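Local coordinates for orphan protein TM0875 (Thermotoga maritima, PDB 1O22) that is of unknown function, an orphan protein with a new fold in which helices accompany a mixed beta sheet, at residues Glu142-Met145 / Lys146-Glu150. Residues are numbered along the deposited sequence; the frame is centred on the assembly and turned at random. Where two conformers were deposited one is given.
Sequences EEFM and KYFFE
F148 N donates to F144 O at 2.8 Å, the shortest of the four i to i+4 backbone bonds that join 142-145 to 146-150 within helix 137-152. The other three join K146 to E142, Y147 to E143 and F149 to M145. The bond from F149 N to M145 O is nearly straight, with an N-H...O angle of 176°. M145 O also has the F149 ring beside it, with F149 CD2 at 3.1 Å.

M145 is a selenomethionine whose chain bends at chi2 (-52°) and again at chi3 (-75°). The two bends carry its methyl along the helix to the next turn. There M145 CE meets F149 CZ at 3.4 Å and F148 CD2 at 3.9 Å. M145 SE sits 5.1 Å from the centroid of the F148 ring, obliquely, as a Met-aromatic contact. The F149 ring also stacks on Y159. An alanine in place of F149 would probably leave the M145 methyl without its closest neighbour here and Y159 without its stacking partner.

F144 receives F148 CB over one ring face, and F144 CE1 lies 4.0 Å from Y147 CD2. F144, M145 and F148 all touch I59 of strand 56-66. Y147 OH hydrogen-bonds to D109.

On the more exposed side, the K146 side chain crosses E143 obliquely. E143 OE2 is 3.2 Å from K146 CE but 4.2 Å from K146 NZ, beyond a salt bridge. The helix is therefore amphipathic: aromatic rings and a selenomethionine pack it against the sheet, while E143 and K146, which also touch Y111, probably attract each other weakly at its margin.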
loop_
_atom_site.group_PDB
_atom_site.type_symbol
_atom_site.label_atom_id
_atom_site.label_comp_id
_atom_site.label_asym_id
_atom_site.label_seq_id
_atom_site.Cartn_x
_atom_site.Cartn_y
_atom_site.Cartn_z
ATOM N N GLU A 142 21.585 4.656 1.975
ATOM C CA GLU A 142 22.459 3.566 2.380
ATOM C C GLU A 142 22.150 3.103 3.800
ATOM O O GLU A 142 22.175 1.891 4.076
ATOM C CB GLU A 142 23.945 3.884 2.272
ATOM C CG GLU A 142 24.810 2.692 2.754
ATOM C CD GLU A 142 24.639 1.409 1.916
ATOM O OE1 GLU A 142 23.850 0.468 2.298
ATOM O OE2 GLU A 142 25.311 1.335 0.856
ATOM N N GLU A 143 21.853 4.048 4.697
ATOM C CA GLU A 143 21.425 3.671 6.059
ATOM C C GLU A 143 20.112 2.907 6.012
ATOM O O GLU A 143 19.940 1.941 6.731
ATOM C CB GLU A 143 21.236 4.879 6.968
ATOM C CG GLU A 143 22.468 5.267 7.743
ATOM C CD GLU A 143 22.682 4.406 8.985
ATOM O OE1 GLU A 143 21.998 4.636 10.033
ATOM O OE2 GLU A 143 23.559 3.511 8.911
ATOM N N PHE A 144 19.153 3.402 5.236
ATOM C CA PHE A 144 17.877 2.734 5.125
ATOM C C PHE A 144 18.044 1.281 4.638
ATOM O O PHE A 144 17.366 0.389 5.145
ATOM C CB PHE A 144 16.890 3.462 4.223
ATOM C CG PHE A 144 15.711 2.645 3.908
ATOM C CD1 PHE A 144 14.736 2.420 4.866
ATOM C CD2 PHE A 144 15.587 2.038 2.663
ATOM C CE1 PHE A 144 13.643 1.610 4.595
ATOM C CE2 PHE A 144 14.510 1.204 2.395
ATOM C CZ PHE A 144 13.525 1.014 3.340
HETATM N N MSE A 145 18.944 1.069 3.669
HETATM C CA MSE A 145 19.147 -0.243 3.065
HETATM C C MSE A 145 19.805 -1.242 4.020
HETATM O O MSE A 145 19.457 -2.439 3.997
HETATM C CB MSE A 145 19.866 -0.151 1.723
HETATM C CG MSE A 145 19.010 0.475 0.623
HETATM SE SE MSE A 145 17.205 -0.333 0.372
HETATM C CE MSE A 145 17.835 -2.089 -0.590
ATOM N N LYS A 146 20.632 -0.740 4.935
ATOM C CA LYS A 146 21.143 -1.582 6.016
ATOM C C LYS A 146 20.007 -2.034 6.917
ATOM O O LYS A 146 19.931 -3.196 7.253
ATOM C CB LYS A 146 22.150 -0.851 6.881
ATOM C CG LYS A 146 23.553 -0.863 6.400
ATOM C CD LYS A 146 24.440 -0.045 7.348
ATOM C CE LYS A 146 24.715 1.396 6.866
ATOM N NZ LYS A 146 26.088 1.572 6.252
ATOM N N TYR A 147 19.156 -1.093 7.335
ATOM C CA TYR A 147 17.945 -1.408 8.067
ATOM C C TYR A 147 17.082 -2.440 7.337
ATOM O O TYR A 147 16.623 -3.423 7.954
ATOM C CB TYR A 147 17.084 -0.149 8.344
ATOM C CG TYR A 147 15.673 -0.495 8.731
ATOM C CD1 TYR A 147 15.355 -0.863 10.055
ATOM C CD2 TYR A 147 14.653 -0.496 7.793
ATOM C CE1 TYR A 147 14.063 -1.207 10.415
ATOM C CE2 TYR A 147 13.369 -0.855 8.138
ATOM C CZ TYR A 147 13.066 -1.183 9.452
ATOM O OH TYR A 147 11.754 -1.521 9.772
ATOM N N PHE A 148 16.855 -2.207 6.051
ATOM C CA PHE A 148 15.994 -3.054 5.239
ATOM C C PHE A 148 16.511 -4.511 5.161
ATOM O O PHE A 148 15.805 -5.454 5.476
ATOM C CB PHE A 148 15.802 -2.448 3.830
ATOM C CG PHE A 148 15.049 -3.364 2.874
ATOM C CD1 PHE A 148 13.681 -3.440 2.893
ATOM C CD2 PHE A 148 15.752 -4.196 2.000
ATOM C CE1 PHE A 148 13.008 -4.314 2.063
ATOM C CE2 PHE A 148 15.092 -5.053 1.140
ATOM C CZ PHE A 148 13.721 -5.136 1.182
ATOM N N PHE A 149 17.759 -4.684 4.775
ATOM C CA PHE A 149 18.343 -6.023 4.698
ATOM C C PHE A 149 18.347 -6.698 6.063
ATOM O O PHE A 149 17.957 -7.839 6.174
ATOM C CB PHE A 149 19.758 -5.986 4.076
ATOM C CG PHE A 149 19.762 -5.612 2.626
ATOM C CD1 PHE A 149 18.902 -6.224 1.743
ATOM C CD2 PHE A 149 20.581 -4.596 2.150
ATOM C CE1 PHE A 149 18.887 -5.870 0.417
ATOM C CE2 PHE A 149 20.552 -4.250 0.823
ATOM C CZ PHE A 149 19.711 -4.881 -0.032
ATOM N N GLU A 150 18.748 -5.983 7.102
ATOM C CA GLU A 150 18.760 -6.572 8.437
ATOM C C GLU A 150 17.348 -6.984 8.909
ATOM O O GLU A 150 17.181 -8.044 9.527
ATOM C CB GLU A 150 19.439 -5.650 9.436
ATOM C CG GLU A 150 20.937 -5.509 9.179
ATOM C CD GLU A 150 21.598 -4.395 9.992
ATOM O OE1 GLU A 150 20.904 -3.758 10.818
ATOM O OE2 GLU A 150 22.818 -4.158 9.804
#